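Long-range contact in putative epoxide hydrolase protein (Klebsiella pneumoniae subsp. pneumoniae, PDB 5BOV), which probably acts as a hydrolase of the alpha/beta hydrolase fold, its family being generally assigned monoacylglycerol lipase activity: residues 240-254 against 268-282. Numbering follows the deposited sequence. Where two conformers were deposited one is given.
Sequences LPPITVPTITLEGAN and KFTGKYEHRDLPGAV
Strands 247-252 and 273-278 run parallel in register, Thr247 beside Tyr273 through Gly252 beside Leu278, with backbone hydrogen bonds alternating along them. Leu278 N gives the straightest, to Glu251 O (177°, 2.8 Å). Beyond the strand ends, Ile243 N meets Lys268 O and Ile243 O accepts from Thr270 N, while Asn254 N reaches Val282 O at 2.9 Å. A water bonded to Val245 O, Gly271 N and Lys272 O bridges the loops that lead into the strands.

Among side chains, Thr249 OG1 is the polar centre. It lies 2.6 Å from Tyr273 OH and 2.7 Å from His275 ND1, hydrogen-bonded to both; it meets the imidazole at its edge. A chi1 of 56° sets this hydroxyl between backbone N and carbonyl carbon, from where it reaches the phenol hydroxyl and the imidazole. The other imidazole nitrogen, NE2, donates to Asp277 OD1 at 2.9 Å; OD1 lies near the ring plane but is met from above the carboxylate plane. With bonds at both nitrogens, the ring's rotation is fixed.

These strands form the last beta-alpha-beta unit of the alpha/beta hydrolase sheet: 247-252 is flanked by strand 127-133 and 273-278 is the edge strand, with helix 262-265 packed over Thr249, Tyr273 and His275.

Apolar contacts gather on both faces. Thr247 CG2 touches Phe269 CD1 at 3.6 Å, and Ile243 CD1 and Thr249 CG2 approach the same ring. Under helix 291-303, Leu250 CD2 lies 3.8 Å from Arg276 CB and near Leu278 CD2. There too the Ile248 CD1 methyl lies over one face of the Arg276 guanidinium, offset toward the rim, 4.0 Å from Arg276 NH2; salt bridges to Glu274 and Asp300 hold that group.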
ATOM      1  N   LEU A 240       3.399   7.030  17.214  1.00 13.39           N
ATOM      2  CA  LEU A 240       3.846   7.664  15.984  1.00 12.85           C
ATOM      3  C   LEU A 240       5.358   7.709  15.911  1.00 12.45           C
ATOM      4  O   LEU A 240       5.945   8.784  15.804  1.00 13.42           O
ATOM      5  CB  LEU A 240       3.215   9.016  15.776  1.00 13.25           C
ATOM      6  CG  LEU A 240       1.681   9.104  15.959  1.00 14.31           C
ATOM      7  CD1 LEU A 240       1.214  10.544  15.671  1.00 15.18           C
ATOM      8  CD2 LEU A 240       0.969   8.098  15.103  1.00 14.28           C
ATOM      9  N   PRO A 241       6.003   6.558  15.947  1.00 12.02           N
ATOM     10  CA  PRO A 241       7.441   6.513  15.918  1.00 12.17           C
ATOM     11  C   PRO A 241       8.023   7.065  14.609  1.00 12.16           C
ATOM     12  O   PRO A 241       7.481   6.810  13.557  1.00 11.16           O
ATOM     13  CB  PRO A 241       7.739   5.022  16.044  1.00 12.61           C
ATOM     14  CG  PRO A 241       6.568   4.383  15.416  1.00 12.32           C
ATOM     15  CD  PRO A 241       5.434   5.207  15.902  1.00 11.96           C
ATOM     16  N   PRO A 242       9.152   7.738  14.659  1.00 12.18           N
ATOM     17  CA  PRO A 242       9.714   8.239  13.425  1.00 12.38           C
ATOM     18  C   PRO A 242      10.402   7.148  12.625  1.00 12.15           C
ATOM     19  O   PRO A 242      10.690   6.069  13.157  1.00 12.69           O
ATOM     20  CB  PRO A 242      10.753   9.235  13.925  1.00 13.51           C
ATOM     21  CG  PRO A 242      11.170   8.721  15.260  1.00 13.96           C
ATOM     22  CD  PRO A 242       9.872   8.240  15.855  1.00 13.56           C
ATOM     23  N   ILE A 243      10.543   7.405  11.325  1.00 11.48           N
ATOM     24  CA  ILE A 243      11.245   6.467  10.440  1.00 11.23           C
ATOM     25  C   ILE A 243      12.662   6.970  10.296  1.00 10.86           C
ATOM     26  O   ILE A 243      12.923   8.139   9.899  1.00 10.69           O
ATOM     27  CB  ILE A 243      10.491   6.400   9.115  1.00 11.35           C
ATOM     28  CG1 ILE A 243       9.207   5.576   9.371  1.00 11.57           C
ATOM     29  CG2 ILE A 243      11.351   5.724   8.066  1.00 11.44           C
ATOM     30  CD1 ILE A 243       8.165   5.718   8.340  1.00 11.59           C
ATOM     31  N   THR A 244      13.607   6.084  10.543  1.00 10.79           N
ATOM     32  CA  THR A 244      15.009   6.439  10.603  1.00 11.16           C
ATOM     33  C   THR A 244      15.787   6.157   9.301  1.00 10.97           C
ATOM     34  O   THR A 244      16.943   6.549   9.143  1.00 11.58           O
ATOM     35  CB  THR A 244      15.723   5.644  11.753  1.00 12.09           C
ATOM     36  OG1 THR A 244      15.718   4.244  11.457  1.00 12.22           O
ATOM     37  CG2 THR A 244      15.082   5.930  13.078  1.00 12.81           C
ATOM     38  N   VAL A 245      15.157   5.387   8.367  1.00 10.06           N
ATOM     39  CA  VAL A 245      15.843   4.958   7.164  1.00 10.03           C
ATOM     40  C   VAL A 245      15.747   6.021   6.080  1.00  9.66           C
ATOM     41  O   VAL A 245      14.853   6.889   6.110  1.00  9.68           O
ATOM     42  CB  VAL A 245      15.295   3.624   6.618  1.00 10.21           C
ATOM     43  CG1 VAL A 245      15.268   2.583   7.759  1.00 10.80           C
ATOM     44  CG2 VAL A 245      13.942   3.752   5.996  1.00  9.77           C
ATOM     45  N   PRO A 246      16.678   6.017   5.138  1.00  9.91           N
ATOM     46  CA  PRO A 246      16.598   7.022   4.051  1.00  9.85           C
ATOM     47  C   PRO A 246      15.246   6.941   3.314  1.00  9.21           C
ATOM     48  O   PRO A 246      14.860   5.887   2.910  1.00  9.47           O
ATOM     49  CB  PRO A 246      17.766   6.648   3.105  1.00 10.21           C
ATOM     50  CG  PRO A 246      18.702   5.949   4.002  1.00 10.61           C
ATOM     51  CD  PRO A 246      17.873   5.166   4.968  1.00 10.15           C
ATOM     52  N   THR A 247      14.611   8.090   3.164  1.00  8.72           N
ATOM     53  CA  THR A 247      13.232   8.125   2.646  1.00  8.41           C
ATOM     54  C   THR A 247      13.071   9.248   1.643  1.00  8.49           C
ATOM     55  O   THR A 247      13.515  10.404   1.891  1.00  8.71           O
ATOM     56  CB  THR A 247      12.263   8.348   3.779  1.00  8.24           C
ATOM     57  OG1 THR A 247      12.359   7.262   4.741  1.00  8.48           O
ATOM     58  CG2 THR A 247      10.841   8.420   3.287  1.00  8.10           C
ATOM     59  N   ILE A 248      12.383   8.953   0.524  1.00  8.60           N
ATOM     60  CA  ILE A 248      11.831   9.959  -0.320  1.00  8.69           C
ATOM     61  C   ILE A 248      10.321   9.888  -0.257  1.00  8.29           C
ATOM     62  O   ILE A 248       9.760   8.816  -0.445  1.00  7.95           O
ATOM     63  CB  ILE A 248      12.303   9.851  -1.805  1.00  9.49           C
ATOM     64  CG1 ILE A 248      13.824  10.017  -1.837  1.00 10.11           C
ATOM     65  CG2 ILE A 248      11.582  10.819  -2.670  1.00  9.72           C
ATOM     66  CD1 ILE A 248      14.395   9.991  -3.249  1.00 10.51           C
ATOM     67  N   THR A 249       9.690  11.016   0.044  1.00  8.12           N
ATOM     68  CA  THR A 249       8.246  11.114  -0.028  1.00  7.87           C
ATOM     69  C   THR A 249       7.846  11.811  -1.348  1.00  7.91           C
ATOM     70  O   THR A 249       8.560  12.619  -1.883  1.00  7.76           O
ATOM     71  CB  THR A 249       7.640  11.884   1.185  1.00  8.00           C
ATOM     72  OG1 THR A 249       8.238  13.165   1.254  1.00  8.58           O
ATOM     73  CG2 THR A 249       7.869  11.098   2.439  1.00  8.11           C
ATOM     74  N   LEU A 250       6.677  11.385  -1.868  1.00  7.88           N
ATOM     75  CA  LEU A 250       6.142  11.875  -3.119  1.00  8.33           C
ATOM     76  C   LEU A 250       4.724  12.376  -2.926  1.00  8.74           C
ATOM     77  O   LEU A 250       3.962  11.776  -2.168  1.00  8.83           O
ATOM     78  CB  LEU A 250       6.088  10.792  -4.196  1.00  8.59           C
ATOM     79  CG  LEU A 250       7.380  10.064  -4.509  1.00  8.73           C
ATOM     80  CD1 LEU A 250       7.101   8.964  -5.543  1.00  8.97           C
ATOM     81  CD2 LEU A 250       8.377  11.053  -5.071  1.00  9.15           C
ATOM     82  N   GLU A 251       4.322  13.403  -3.698  1.00  9.66           N
ATOM     83  CA  GLU A 251       2.911  13.705  -3.725  1.00 10.40           C
ATOM     84  C   GLU A 251       2.632  14.186  -5.117  1.00 11.90           C
ATOM     85  O   GLU A 251       3.483  14.775  -5.749  1.00 12.28           O
ATOM     86  CB  GLU A 251       2.647  14.795  -2.676  1.00 10.87           C
ATOM     87  CG  GLU A 251       1.176  15.112  -2.530  1.00 11.84           C
ATOM     88  CD  GLU A 251       0.388  13.853  -2.256  1.00 12.10           C
ATOM     89  OE1 GLU A 251       0.382  13.405  -1.097  1.00 13.40           O
ATOM     90  OE2 GLU A 251      -0.236  13.269  -3.226  1.00 12.75           O
ATOM     91  N   GLY A 252       1.378  14.018  -5.537  1.00 13.32           N
ATOM     92  CA  GLY A 252       0.940  14.479  -6.866  1.00 14.63           C
ATOM     93  C   GLY A 252       0.121  15.721  -6.738  1.00 15.58           C
ATOM     94  O   GLY A 252      -0.615  15.921  -5.735  1.00 15.51           O
ATOM     95  N   ALA A 253       0.181  16.616  -7.725  1.00 15.79           N
ATOM     96  CA  ALA A 253      -0.576  17.875  -7.658  1.00 17.55           C
ATOM     97  C   ALA A 253      -2.079  17.720  -7.837  1.00 18.76           C
ATOM     98  O   ALA A 253      -2.855  18.589  -7.463  1.00 19.11           O
ATOM     99  CB  ALA A 253      -0.036  18.796  -8.721  1.00 19.06           C
ATOM    100  N   ASN A 254      -2.511  16.614  -8.435  1.00 17.78           N
ATOM    101  CA  ASN A 254      -3.934  16.421  -8.652  1.00 18.01           C
ATOM    102  C   ASN A 254      -4.458  15.193  -7.941  1.00 15.18           C
ATOM    103  O   ASN A 254      -5.259  14.480  -8.445  1.00 14.71           O
ATOM    104  CB  ASN A 254      -4.185  16.383 -10.156  1.00 20.55           C
ATOM    105  CG  ASN A 254      -3.940  17.742 -10.787  1.00 24.83           C
ATOM    106  OD1 ASN A 254      -4.881  18.499 -10.951  1.00 34.27           O
ATOM    107  ND2 ASN A 254      -2.686  18.074 -11.109  1.00 25.89           N
ATOM    108  N   LYS A 268       8.773  13.519  10.752  1.00 10.89           N
ATOM    109  CA  LYS A 268       8.590  12.098  10.997  1.00 11.09           C
ATOM    110  C   LYS A 268       9.666  11.255  10.364  1.00 11.00           C
ATOM    111  O   LYS A 268       9.716  10.048  10.648  1.00 11.20           O
ATOM    112  CB  LYS A 268       7.251  11.634  10.485  1.00 12.04           C
ATOM    113  CG  LYS A 268       6.062  12.401  10.996  1.00 13.49           C
ATOM    114  CD  LYS A 268       6.074  12.478  12.493  1.00 14.25           C
ATOM    115  CE  LYS A 268       5.910  11.146  13.180  1.00 14.75           C
ATOM    116  NZ  LYS A 268       5.898  11.342  14.668  1.00 16.54           N
ATOM    117  N   PHE A 269      10.588  11.839   9.632  1.00 10.27           N
ATOM    118  CA  PHE A 269      11.635  11.071   8.950  1.00 10.26           C
ATOM    119  C   PHE A 269      12.979  11.660   9.466  1.00 10.80           C
ATOM    120  O   PHE A 269      13.304  12.827   9.149  1.00 11.18           O
ATOM    121  CB  PHE A 269      11.489  11.254   7.485  1.00 10.07           C
ATOM    122  CG  PHE A 269      10.204  10.702   6.957  1.00  9.94           C
ATOM    123  CD1 PHE A 269      10.074   9.333   6.727  1.00 10.00           C
ATOM    124  CD2 PHE A 269       9.132  11.516   6.807  1.00 10.06           C
ATOM    125  CE1 PHE A 269       8.852   8.834   6.311  1.00  9.86           C
ATOM    126  CE2 PHE A 269       7.890  10.982   6.364  1.00  9.66           C
ATOM    127  CZ  PHE A 269       7.786   9.662   6.097  1.00  9.33           C
ATOM    128  N   THR A 270      13.634  10.909  10.334  1.00 11.13           N
ATOM    129  CA  THR A 270      14.748  11.408  11.072  1.00 12.02           C
ATOM    130  C   THR A 270      16.103  11.077  10.476  1.00 12.76           C
ATOM    131  O   THR A 270      17.102  11.467  11.077  1.00 13.01           O
ATOM    132  CB  THR A 270      14.680  10.940  12.532  1.00 12.67           C
ATOM    133  OG1 THR A 270      14.532   9.517  12.587  1.00 12.65           O
ATOM    134  CG2 THR A 270      13.507  11.581  13.240  1.00 12.52           C
ATOM    135  N   GLY A 271      16.120  10.296   9.372  1.00 12.66           N
ATOM    136  CA  GLY A 271      17.338  10.049   8.654  1.00 12.78           C
ATOM    137  C   GLY A 271      17.431  10.916   7.417  1.00 12.80           C
ATOM    138  O   GLY A 271      16.983  12.046   7.361  1.00 12.82           O
ATOM    139  N   LYS A 272      18.123  10.399   6.412  1.00 12.77           N
ATOM    140  CA  LYS A 272      18.243  11.080   5.144  1.00 13.56           C
ATOM    141  C   LYS A 272      16.866  11.186   4.557  1.00 12.00           C
ATOM    142  O   LYS A 272      16.063  10.263   4.689  1.00 11.61           O
ATOM    143  CB  LYS A 272      19.153  10.248   4.226  1.00 16.21           C
ATOM    144  CG  LYS A 272      20.578  10.245   4.751  1.00 20.68           C
ATOM    145  CD  LYS A 272      21.417   9.425   3.825  1.00 26.41           C
ATOM    146  CE  LYS A 272      22.887   9.609   4.182  1.00 30.85           C
ATOM    147  NZ  LYS A 272      23.782   8.955   3.188  1.00 34.66           N
ATOM    148  N   TYR A 273      16.608  12.331   3.913  1.00 11.64           N
ATOM    149  CA  TYR A 273      15.232  12.678   3.490  1.00 10.83           C
ATOM    150  C   TYR A 273      15.171  13.605   2.327  1.00 11.02           C
ATOM    151  O   TYR A 273      15.949  14.546   2.220  1.00 12.09           O
ATOM    152  CB  TYR A 273      14.515  13.374   4.647  1.00 10.34           C
ATOM    153  CG  TYR A 273      13.091  13.678   4.349  1.00  9.74           C
ATOM    154  CD1 TYR A 273      12.171  12.677   4.346  1.00  9.54           C
ATOM    155  CD2 TYR A 273      12.693  14.938   3.976  1.00  9.94           C
ATOM    156  CE1 TYR A 273      10.837  12.942   4.010  1.00  9.59           C
ATOM    157  CE2 TYR A 273      11.373  15.235   3.652  1.00  9.85           C
ATOM    158  CZ  TYR A 273      10.456  14.225   3.655  1.00  9.78           C
ATOM    159  OH  TYR A 273       9.126  14.468   3.329  1.00  9.97           O
ATOM    160  N   GLU A 274      14.175  13.389   1.469  1.00 10.77           N
ATOM    161  CA  GLU A 274      13.832  14.333   0.413  1.00 11.20           C
ATOM    162  C   GLU A 274      12.352  14.203   0.148  1.00 10.61           C
ATOM    163  O   GLU A 274      11.826  13.067   0.184  1.00 10.49           O
ATOM    164  CB  GLU A 274      14.616  13.982  -0.833  1.00 12.30           C
ATOM    165  CG  GLU A 274      14.418  14.988  -1.942  1.00 13.82           C
ATOM    166  CD  GLU A 274      15.078  14.631  -3.281  1.00 15.54           C
ATOM    167  OE1 GLU A 274      16.001  13.826  -3.283  1.00 18.89           O
ATOM    168  OE2 GLU A 274      14.604  15.209  -4.281  1.00 17.29           O
ATOM    169  N   HIS A 275      11.713  15.325  -0.061  1.00 10.26           N
ATOM    170  CA  HIS A 275      10.336  15.337  -0.514  1.00 10.26           C
ATOM    171  C   HIS A 275      10.260  15.800  -1.976  1.00 10.51           C
ATOM    172  O   HIS A 275      10.918  16.785  -2.348  1.00 11.85           O
ATOM    173  CB  HIS A 275       9.445  16.283   0.318  1.00 10.00           C
ATOM    174  CG  HIS A 275       8.050  16.292  -0.204  1.00 10.12           C
ATOM    175  ND1 HIS A 275       7.218  15.203  -0.101  1.00 10.02           N
ATOM    176  CD2 HIS A 275       7.372  17.206  -0.945  1.00 10.22           C
ATOM    177  CE1 HIS A 275       6.106  15.411  -0.754  1.00  9.75           C
ATOM    178  NE2 HIS A 275       6.173  16.638  -1.289  1.00 10.27           N
ATOM    179  N   ARG A 276       9.419  15.156  -2.776  1.00 10.71           N
ATOM    180  CA  ARG A 276       9.200  15.555  -4.181  0.70 11.72           C
ATOM    181  C   ARG A 276       7.753  15.681  -4.522  1.00 12.40           C
ATOM    182  O   ARG A 276       6.966  14.726  -4.387  1.00 12.30           O
ATOM    183  CB  ARG A 276       9.739  14.555  -5.197  0.70 11.71           C
ATOM    184  CG  ARG A 276      11.182  14.372  -5.064  0.70 11.61           C
ATOM    185  CD  ARG A 276      11.712  13.426  -6.105  0.70 12.11           C
ATOM    186  NE  ARG A 276      13.103  13.370  -5.865  0.70 12.89           N
ATOM    187  CZ  ARG A 276      13.883  12.512  -6.467  0.70 12.61           C
ATOM    188  NH1 ARG A 276      13.408  11.629  -7.369  0.70 12.62           N
ATOM    189  NH2 ARG A 276      15.150  12.566  -6.153  0.70 13.58           N
ATOM    190  N   ASP A 277       7.395  16.872  -4.981  1.00 13.88           N
ATOM    191  CA  ASP A 277       6.078  17.114  -5.546  1.00 17.16           C
ATOM    192  C   ASP A 277       6.201  16.728  -6.980  1.00 18.10           C
ATOM    193  O   ASP A 277       7.036  17.346  -7.738  1.00 23.21           O
ATOM    194  CB  ASP A 277       5.636  18.578  -5.359  1.00 18.17           C
ATOM    195  CG  ASP A 277       5.278  18.908  -3.914  1.00 20.28           C
ATOM    196  OD1 ASP A 277       4.628  18.064  -3.242  1.00 18.90           O
ATOM    197  OD2 ASP A 277       5.812  19.874  -3.349  1.00 25.91           O
ATOM    198  N   LEU A 278       5.370  15.846  -7.443  1.00 17.59           N
ATOM    199  CA  LEU A 278       5.405  15.460  -8.839  1.00 20.25           C
ATOM    200  C   LEU A 278       4.538  16.418  -9.681  1.00 24.12           C
ATOM    201  O   LEU A 278       3.373  16.511  -9.436  1.00 25.81           O
ATOM    202  CB  LEU A 278       4.899  14.058  -9.017  1.00 20.28           C
ATOM    203  CG  LEU A 278       5.710  12.989  -8.269  1.00 20.10           C
ATOM    204  CD1 LEU A 278       5.076  11.622  -8.462  1.00 20.93           C
ATOM    205  CD2 LEU A 278       7.161  12.978  -8.705  1.00 20.69           C
ATOM    206  N   PRO A 279       5.115  17.059 -10.673  1.00 29.70           N
ATOM    207  CA  PRO A 279       4.239  17.969 -11.491  1.00 34.14           C
ATOM    208  C   PRO A 279       3.273  17.173 -12.360  1.00 35.94           C
ATOM    209  O   PRO A 279       3.650  16.043 -12.749  1.00 34.27           O
ATOM    210  CB  PRO A 279       5.237  18.698 -12.356  1.00 33.25           C
ATOM    211  CG  PRO A 279       6.398  17.777 -12.513  1.00 32.58           C
ATOM    212  CD  PRO A 279       6.447  16.893 -11.249  1.00 30.46           C
ATOM    213  N   GLY A 280       2.050  17.723 -12.551  1.00 35.58           N
ATOM    214  CA  GLY A 280       1.187  17.324 -13.628  1.00 32.27           C
ATOM    215  C   GLY A 280      -0.184  16.819 -13.241  1.00 29.16           C
ATOM    216  O   GLY A 280      -0.780  17.193 -12.260  1.00 31.90           O
ATOM    217  N   ALA A 281      -0.692  15.928 -14.044  1.00 27.11           N
ATOM    218  CA  ALA A 281      -2.019  15.372 -13.856  1.00 25.55           C
ATOM    219  C   ALA A 281      -1.967  14.273 -12.770  1.00 19.83           C
ATOM    220  O   ALA A 281      -2.990  13.572 -12.555  1.00 20.74           O
ATOM    221  CB  ALA A 281      -2.533  14.753 -15.179  1.00 25.75           C
ATOM    222  N   VAL A 282      -0.809  14.127 -12.094  1.00 18.48           N
ATOM    223  CA  VAL A 282      -0.592  12.923 -11.157  1.00 14.95           C
ATOM    224  C   VAL A 282      -1.437  13.031  -9.936  1.00 12.76           C
ATOM    225  O   VAL A 282      -1.450  14.062  -9.210  1.00 12.05           O
ATOM    226  CB  VAL A 282       0.901  12.757 -10.702  1.00 14.81           C
ATOM    227  CG1 VAL A 282       1.066  11.468  -9.914  1.00 14.18           C
ATOM    228  CG2 VAL A 282       1.832  12.705 -11.903  1.00 16.24           C
TER
HETATM  229  O   HOH W   1      18.891   7.510   7.111  1.00 18.66           O
HETATM  230  O   HOH W   2      14.581   9.500   7.103  1.00 10.80           O
HETATM  231  O   HOH W   3      -5.498  13.198 -11.051  1.00 13.94           O